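Local coordinates for protein L-lysine 6-oxidase (Marinomonas mediterranea, PDB 3WEU) that oxidises the side-chain amine of L-lysine with a cysteine tryptophylquinone cofactor, releasing ammonium and the hydrogen peroxide that makes it antibacterial, at residues A[63-68]-A[83-88]; A[142-147]-A[183-188]. One frame throughout, in Å; residues are numbered along the deposited sequence.

Contact 1 of 2, residues A[63-68]-A[83-88]; sequences FKVFGA and IEWTVH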
ATOM      1  N   PHE A  63      14.641 -43.631  -5.259  1.00 17.07           N
ATOM      2  CA  PHE A  63      13.804 -44.556  -5.973  1.00 16.73           C
ATOM      3  C   PHE A  63      14.612 -45.803  -6.295  1.00 17.65           C
ATOM      4  O   PHE A  63      15.831 -45.715  -6.574  1.00 19.20           O
ATOM      5  CB  PHE A  63      13.320 -43.992  -7.311  1.00 16.20           C
ATOM      6  CG  PHE A  63      12.356 -42.842  -7.232  1.00 15.74           C
ATOM      7  CD1 PHE A  63      12.804 -41.585  -7.087  1.00 15.97           C
ATOM      8  CD2 PHE A  63      10.984 -43.042  -7.467  1.00 16.18           C
ATOM      9  CE1 PHE A  63      11.929 -40.509  -7.062  1.00 16.86           C
ATOM     10  CE2 PHE A  63      10.090 -41.961  -7.480  1.00 17.08           C
ATOM     11  CZ  PHE A  63      10.557 -40.684  -7.284  1.00 16.86           C
ATOM     12  N   LYS A  64      13.936 -46.934  -6.266  1.00 17.00           N
ATOM     13  CA  LYS A  64      14.514 -48.283  -6.494  1.00 19.02           C
ATOM     14  C   LYS A  64      13.672 -48.941  -7.583  1.00 20.95           C
ATOM     15  O   LYS A  64      12.478 -48.616  -7.756  1.00 19.00           O
ATOM     16  CB  LYS A  64      14.459 -49.081  -5.266  1.00 19.16           C
ATOM     17  CG  LYS A  64      15.329 -48.484  -4.160  1.00 20.13           C
ATOM     18  CD  LYS A  64      15.353 -49.396  -2.927  1.00 21.05           C
ATOM     19  CE  LYS A  64      15.997 -48.667  -1.757  1.00 21.74           C
ATOM     20  NZ  LYS A  64      16.031 -49.542  -0.538  1.00 21.44           N
ATOM     21  N   VAL A  65      14.318 -49.793  -8.371  1.00 20.77           N
ATOM     22  CA  VAL A  65      13.626 -50.503  -9.449  1.00 19.40           C
ATOM     23  C   VAL A  65      13.795 -51.977  -9.154  1.00 19.77           C
ATOM     24  O   VAL A  65      14.843 -52.427  -8.633  1.00 20.12           O
ATOM     25  CB  VAL A  65      14.127 -50.068 -10.845  1.00 20.63           C
ATOM     26  CG1 VAL A  65      15.634 -50.232 -10.917  1.00 20.95           C
ATOM     27  CG2 VAL A  65      13.436 -50.836 -11.974  1.00 20.76           C
ATOM     28  N   PHE A  66      12.730 -52.733  -9.444  1.00 19.36           N
ATOM     29  CA  PHE A  66      12.662 -54.136  -9.077  1.00 19.27           C
ATOM     30  C   PHE A  66      12.278 -54.986 -10.260  1.00 21.15           C
ATOM     31  O   PHE A  66      11.462 -54.557 -11.068  1.00 21.20           O
ATOM     32  CB  PHE A  66      11.586 -54.320  -7.998  1.00 20.70           C
ATOM     33  CG  PHE A  66      11.916 -53.620  -6.728  1.00 19.99           C
ATOM     34  CD1 PHE A  66      11.671 -52.280  -6.593  1.00 20.12           C
ATOM     35  CD2 PHE A  66      12.561 -54.282  -5.702  1.00 21.32           C
ATOM     36  CE1 PHE A  66      11.990 -51.625  -5.402  1.00 21.52           C
ATOM     37  CE2 PHE A  66      12.895 -53.613  -4.519  1.00 23.79           C
ATOM     38  CZ  PHE A  66      12.645 -52.270  -4.417  1.00 22.19           C
ATOM     39  N   GLY A  67      12.819 -56.202 -10.324  1.00 23.03           N
ATOM     40  CA  GLY A  67      12.508 -57.116 -11.407  1.00 25.71           C
ATOM     41  C   GLY A  67      11.235 -57.896 -11.143  1.00 33.01           C
ATOM     42  O   GLY A  67      10.482 -57.618 -10.170  1.00 34.55           O
ATOM     43  N   ALA A  68      10.984 -58.857 -12.035  1.00 36.80           N
ATOM     44  CA  ALA A  68       9.654 -59.484 -12.185  1.00 38.97           C
ATOM     45  C   ALA A  68       9.327 -60.291 -10.942  1.00 40.52           C
ATOM     46  O   ALA A  68       8.162 -60.379 -10.555  1.00 41.20           O
ATOM     47  CB  ALA A  68       9.611 -60.386 -13.404  1.00 41.65           C
ATOM     48  N   ILE A  83      21.269 -48.395 -15.884  1.00 20.69           N
ATOM     49  CA  ILE A  83      19.970 -48.017 -15.369  1.00 19.65           C
ATOM     50  C   ILE A  83      19.971 -46.507 -15.529  1.00 20.31           C
ATOM     51  O   ILE A  83      20.761 -45.847 -14.927  1.00 21.20           O
ATOM     52  CB  ILE A  83      19.793 -48.420 -13.883  1.00 19.83           C
ATOM     53  CG1 ILE A  83      19.843 -49.952 -13.741  1.00 20.72           C
ATOM     54  CG2 ILE A  83      18.495 -47.816 -13.370  1.00 19.56           C
ATOM     55  CD1 ILE A  83      19.806 -50.488 -12.273  1.00 23.32           C
ATOM     56  N   GLU A  84      19.047 -45.999 -16.330  1.00 18.67           N
ATOM     57  CA  GLU A  84      19.006 -44.593 -16.641  1.00 21.45           C
ATOM     58  C   GLU A  84      17.666 -44.076 -16.210  1.00 20.52           C
ATOM     59  O   GLU A  84      16.634 -44.596 -16.609  1.00 21.93           O
ATOM     60  CB  GLU A  84      19.172 -44.332 -18.111  1.00 22.30           C
ATOM     61  CG  GLU A  84      19.392 -42.859 -18.360  1.00 26.26           C
ATOM     62  CD  GLU A  84      19.828 -42.576 -19.800  1.00 32.10           C
ATOM     63  OE1 GLU A  84      19.453 -43.344 -20.716  1.00 32.99           O
ATOM     64  OE2 GLU A  84      20.558 -41.595 -19.969  1.00 32.03           O
ATOM     65  N   TRP A  85      17.714 -43.035 -15.412  1.00 20.05           N
ATOM     66  CA  TRP A  85      16.514 -42.460 -14.881  1.00 20.34           C
ATOM     67  C   TRP A  85      16.351 -41.139 -15.571  1.00 19.82           C
ATOM     68  O   TRP A  85      17.303 -40.390 -15.658  1.00 22.69           O
ATOM     69  CB  TRP A  85      16.738 -42.211 -13.368  1.00 20.31           C
ATOM     70  CG  TRP A  85      17.101 -43.391 -12.542  1.00 18.81           C
ATOM     71  CD1 TRP A  85      18.350 -43.826 -12.201  1.00 19.59           C
ATOM     72  CD2 TRP A  85      16.190 -44.236 -11.883  1.00 20.81           C
ATOM     73  NE1 TRP A  85      18.269 -44.918 -11.378  1.00 21.74           N
ATOM     74  CE2 TRP A  85      16.943 -45.177 -11.140  1.00 19.78           C
ATOM     75  CE3 TRP A  85      14.792 -44.264 -11.806  1.00 18.22           C
ATOM     76  CZ2 TRP A  85      16.350 -46.169 -10.378  1.00 18.53           C
ATOM     77  CZ3 TRP A  85      14.219 -45.218 -11.040  1.00 20.68           C
ATOM     78  CH2 TRP A  85      14.988 -46.170 -10.324  1.00 19.92           C
ATOM     79  N   THR A  86      15.135 -40.825 -16.025  1.00 20.28           N
ATOM     80  CA  THR A  86      14.836 -39.583 -16.632  1.00 20.08           C
ATOM     81  C   THR A  86      13.683 -38.983 -15.878  1.00 19.62           C
ATOM     82  O   THR A  86      12.616 -39.578 -15.749  1.00 19.65           O
ATOM     83  CB  THR A  86      14.488 -39.789 -18.125  1.00 20.95           C
ATOM     84  OG1 THR A  86      15.668 -40.281 -18.772  1.00 21.51           O
ATOM     85  CG2 THR A  86      14.115 -38.555 -18.730  1.00 22.30           C
ATOM     86  N   VAL A  87      13.926 -37.821 -15.312  1.00 18.64           N
ATOM     87  CA  VAL A  87      12.906 -37.156 -14.515  1.00 18.80           C
ATOM     88  C   VAL A  87      12.553 -35.836 -15.110  1.00 19.96           C
ATOM     89  O   VAL A  87      13.449 -34.956 -15.387  1.00 20.21           O
ATOM     90  CB  VAL A  87      13.411 -36.939 -13.072  1.00 17.68           C
ATOM     91  CG1 VAL A  87      12.333 -36.216 -12.268  1.00 18.76           C
ATOM     92  CG2 VAL A  87      13.807 -38.260 -12.456  1.00 18.13           C
ATOM     93  N   HIS A  88      11.261 -35.652 -15.333  1.00 19.08           N
ATOM     94  CA  HIS A  88      10.801 -34.413 -15.870  1.00 18.71           C
ATOM     95  C   HIS A  88       9.860 -33.660 -14.902  1.00 17.41           C
ATOM     96  O   HIS A  88       8.689 -33.975 -14.801  1.00 17.88           O
ATOM     97  CB  HIS A  88      10.116 -34.633 -17.249  1.00 20.72           C
ATOM     98  CG  HIS A  88       9.798 -33.361 -17.995  1.00 21.26           C
ATOM     99  ND1 HIS A  88       9.230 -33.362 -19.267  1.00 22.15           N
ATOM    100  CD2 HIS A  88       9.926 -32.063 -17.650  1.00 22.19           C
ATOM    101  CE1 HIS A  88       9.050 -32.119 -19.666  1.00 22.63           C
ATOM    102  NE2 HIS A  88       9.509 -31.308 -18.731  1.00 24.59           N
TER
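Trp-85 reaches across to Phe-63 and Val-65 in the interior of the N-terminal region, where the far rim of its indole bridges strands 58-66 and 80-91. Both belong to one large mixed beta sheet but are not paired with each other; their axes come no closer than 10.1 Å and their directions differ by 130°, so apolar side chains, rather than paired backbones, make the join. The six-membered ring does the touching: CZ3 of Trp-85 lies 4.0 Å from CB of Phe-63, and CH2 of Trp-85 is equally close, 4.0 Å, to CB of Val-65. Between these two, the carbonyl carbon of Lys-64 meets the ring edge near its plane. Phe-63 contributes CB and its carbonyl O, the latter 3.9 Å from CZ2 of Trp-85, while its phenyl ring turns away toward Val-5, Pro-7 and strand 193-196. The indole is held in position by several neighbours. Trp-85 CG stands anti to its own carbonyl carbon (chi1 -58°), which sends the ring system over to the opposing strand, and NE1 donates a hydrogen bond to the backbone O of Gly-191. Leu-193 and Cys-228 pack on the same tryptophan. From within its own strand, Ile-83 CG2 touches one indole face near the rim, 3.3 Å above the ring plane of Trp-85, while the other branch of that isoleucine ends with CD1 4.4 Å from CG1 of Val-65.

Contact 2 of 2, residues A[142-147]-A[183-188]; sequences RSVSGV and GTLRTD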
ATOM      1  N   ARG A 142      15.764 -34.178 -17.236  1.00 19.32           N
ATOM      2  CA  ARG A 142      17.179 -34.458 -17.061  1.00 20.96           C
ATOM      3  C   ARG A 142      17.257 -35.939 -16.867  1.00 21.75           C
ATOM      4  O   ARG A 142      16.288 -36.557 -16.393  1.00 21.32           O
ATOM      5  CB  ARG A 142      17.773 -33.756 -15.826  1.00 20.00           C
ATOM      6  CG  ARG A 142      17.850 -32.248 -15.814  1.00 22.03           C
ATOM      7  CD  ARG A 142      18.709 -31.659 -16.932  1.00 20.71           C
ATOM      8  NE  ARG A 142      18.608 -30.229 -16.988  1.00 19.13           N
ATOM      9  CZ  ARG A 142      17.616 -29.551 -17.561  1.00 17.73           C
ATOM     10  NH1 ARG A 142      16.595 -30.173 -18.085  1.00 20.59           N
ATOM     11  NH2 ARG A 142      17.610 -28.242 -17.530  1.00 22.86           N
ATOM     12  N   SER A 143      18.422 -36.516 -17.179  1.00 22.57           N
ATOM     13  CA  SER A 143      18.729 -37.943 -17.019  1.00 19.93           C
ATOM     14  C   SER A 143      19.992 -38.139 -16.191  1.00 21.71           C
ATOM     15  O   SER A 143      20.931 -37.312 -16.204  1.00 22.14           O
ATOM     16  CB  SER A 143      18.961 -38.552 -18.398  1.00 23.79           C
ATOM     17  OG  SER A 143      17.698 -38.571 -19.057  1.00 27.50           O
ATOM     18  N   VAL A 144      20.002 -39.200 -15.427  1.00 18.92           N
ATOM     19  CA  VAL A 144      21.153 -39.567 -14.666  1.00 22.00           C
ATOM     20  C   VAL A 144      21.299 -41.073 -14.752  1.00 19.02           C
ATOM     21  O   VAL A 144      20.331 -41.799 -14.836  1.00 19.39           O
ATOM     22  CB  VAL A 144      20.931 -38.977 -13.249  1.00 27.09           C
ATOM     23  CG1 VAL A 144      19.958 -39.814 -12.418  1.00 28.40           C
ATOM     24  CG2 VAL A 144      22.180 -38.770 -12.556  1.00 31.10           C
ATOM     25  N   SER A 145      22.540 -41.550 -14.719  1.00 21.40           N
ATOM     26  CA  SER A 145      22.852 -42.956 -14.648  1.00 19.84           C
ATOM     27  C   SER A 145      24.250 -43.179 -14.158  1.00 20.17           C
ATOM     28  O   SER A 145      25.109 -42.285 -14.189  1.00 21.31           O
ATOM     29  CB  SER A 145      22.744 -43.595 -15.994  1.00 24.22           C
ATOM     30  OG  SER A 145      23.662 -42.982 -16.906  1.00 22.97           O
ATOM     31  N   GLY A 146      24.487 -44.367 -13.689  1.00 20.13           N
ATOM     32  CA  GLY A 146      25.836 -44.713 -13.232  1.00 20.67           C
ATOM     33  C   GLY A 146      26.044 -44.476 -11.737  1.00 23.41           C
ATOM     34  O   GLY A 146      25.106 -44.214 -10.938  1.00 21.05           O
ATOM     35  N   VAL A 147      27.319 -44.533 -11.367  1.00 20.95           N
ATOM     36  CA  VAL A 147      27.765 -44.428  -9.989  1.00 21.54           C
ATOM     37  C   VAL A 147      27.939 -42.999  -9.581  1.00 22.76           C
ATOM     38  O   VAL A 147      28.699 -42.251 -10.188  1.00 21.97           O
ATOM     39  CB  VAL A 147      29.092 -45.215  -9.814  1.00 21.65           C
ATOM     40  CG1 VAL A 147      29.622 -45.042  -8.444  1.00 22.69           C
ATOM     41  CG2 VAL A 147      28.834 -46.679 -10.155  1.00 22.78           C
ATOM     42  N   GLY A 183      15.832 -28.252  -9.091  1.00 18.21           N
ATOM     43  CA  GLY A 183      16.409 -29.194  -8.181  1.00 19.82           C
ATOM     44  C   GLY A 183      17.589 -29.934  -8.765  1.00 19.97           C
ATOM     45  O   GLY A 183      18.285 -29.405  -9.619  1.00 18.06           O
ATOM     46  N   THR A 184      17.819 -31.140  -8.266  1.00 18.91           N
ATOM     47  CA  THR A 184      19.050 -31.884  -8.556  1.00 20.64           C
ATOM     48  C   THR A 184      18.742 -33.372  -8.666  1.00 19.26           C
ATOM     49  O   THR A 184      18.031 -33.922  -7.820  1.00 19.01           O
ATOM     50  CB  THR A 184      20.074 -31.671  -7.414  1.00 18.62           C
ATOM     51  OG1 THR A 184      20.213 -30.285  -7.063  1.00 18.05           O
ATOM     52  CG2 THR A 184      21.422 -32.265  -7.760  1.00 20.89           C
ATOM     53  N   LEU A 185      19.265 -34.064  -9.676  1.00 18.87           N
ATOM     54  CA  LEU A 185      19.168 -35.514  -9.776  1.00 16.63           C
ATOM     55  C   LEU A 185      20.532 -36.088  -9.420  1.00 19.04           C
ATOM     56  O   LEU A 185      21.583 -35.506  -9.766  1.00 20.42           O
ATOM     57  CB  LEU A 185      18.863 -36.023 -11.190  1.00 19.42           C
ATOM     58  CG  LEU A 185      17.603 -35.506 -11.830  1.00 17.86           C
ATOM     59  CD1 LEU A 185      17.324 -36.287 -13.099  1.00 20.08           C
ATOM     60  CD2 LEU A 185      16.420 -35.604 -10.845  1.00 17.44           C
ATOM     61  N   ARG A 186      20.515 -37.143  -8.620  1.00 17.37           N
ATOM     62  CA  ARG A 186      21.728 -37.874  -8.328  1.00 17.99           C
ATOM     63  C   ARG A 186      21.493 -39.365  -8.502  1.00 16.74           C
ATOM     64  O   ARG A 186      20.342 -39.821  -8.554  1.00 19.98           O
ATOM     65  CB  ARG A 186      22.162 -37.622  -6.906  1.00 17.59           C
ATOM     66  CG  ARG A 186      22.815 -36.308  -6.690  1.00 20.20           C
ATOM     67  CD  ARG A 186      23.073 -36.093  -5.202  1.00 20.43           C
ATOM     68  NE  ARG A 186      23.947 -34.934  -4.933  1.00 21.47           N
ATOM     69  CZ  ARG A 186      25.270 -34.974  -4.724  1.00 20.77           C
ATOM     70  NH1 ARG A 186      25.973 -36.074  -4.844  1.00 20.94           N
ATOM     71  NH2 ARG A 186      25.915 -33.862  -4.466  1.00 20.84           N
ATOM     72  N   THR A 187      22.575 -40.122  -8.482  1.00 17.37           N
ATOM     73  CA  THR A 187      22.538 -41.527  -8.241  1.00 16.34           C
ATOM     74  C   THR A 187      23.450 -41.810  -7.082  1.00 17.36           C
ATOM     75  O   THR A 187      24.377 -41.047  -6.823  1.00 20.42           O
ATOM     76  CB  THR A 187      22.994 -42.415  -9.393  1.00 18.38           C
ATOM     77  OG1 THR A 187      24.320 -42.026  -9.783  1.00 19.71           O
ATOM     78  CG2 THR A 187      21.951 -42.352 -10.583  1.00 18.32           C
ATOM     79  N   ASP A 188      23.184 -42.920  -6.422  1.00 17.83           N
ATOM     80  CA  ASP A 188      23.972 -43.379  -5.272  1.00 18.42           C
ATOM     81  C   ASP A 188      25.050 -44.287  -5.869  1.00 19.06           C
ATOM     82  O   ASP A 188      25.238 -44.317  -7.123  1.00 19.49           O
ATOM     83  CB  ASP A 188      23.134 -44.052  -4.172  1.00 18.53           C
ATOM     84  CG  ASP A 188      22.635 -45.429  -4.514  1.00 19.15           C
ATOM     85  OD1 ASP A 188      22.831 -45.927  -5.655  1.00 21.28           O
ATOM     86  OD2 ASP A 188      21.976 -46.042  -3.632  1.00 20.04           O
TER
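Strands 142-145 and 183-187 run nearly parallel, their directions 17° apart, yet their axes approach no closer than 6.6 Å, and it is side chains, not paired backbones, that join them. Val-144 lies opposite Arg-186, and the inward-pointing residues on either side of that arginine, Leu-185 and Thr-187, receive the valine between them. CG1 of Val-144 is 3.7 Å from CG2 of Thr-187 and 4.1 Å from CB of Leu-185; the valine and threonine side chains pass alongside each other in opposite directions. Further back, the CD1 branch of Leu-185 presses on Arg-142, 3.7 Å from CB of that arginine. The polar link is made at Gly-146, in the loop. Thr-187 OG1 occupies the position between its backbone N and carbonyl carbon (chi1 56°), which brings it to Gly-146 O as a donor at a short 2.6 Å. It approaches from above the carbonyl plane, 45° out of it, and also takes part in a hydrogen bond with Ala-149 N, so one hydroxyl ties strand 183-187 to two points of the loop. Gly-146 has a positive phi, at which a CB would be jammed against the preceding carbonyl O. Around this pair, strand 150-154 binds Gly-183 and Leu-185 through backbone hydrogen bonds, strand 80-91 does the same for Arg-142 and Val-144, and strand 193-196 supplies Leu-193 against Val-144 and Val-195 against Leu-185.

Overall arrangement
Both contacts belong to one large mixed sheet, branched or curled, in the N-terminal family region, and they illustrate how distant strands of such a sheet meet through its interior. Their centres are 11 Å apart, joined by neighbouring strands 80-91 and 137-145, between which the hydroxyls of Thr-86 and Ser-143 probably form a hydrogen bond. Strand 193-196 packs against both. Contact 1 is the more deeply buried and is carried by apolar side chains, dependent on one large aromatic group to bridge more widely spaced strands. Contact 2, partly buried, brings its strands closer with valine, leucine and threonine side chains and reaches a loop, where a polar bond becomes part of the join.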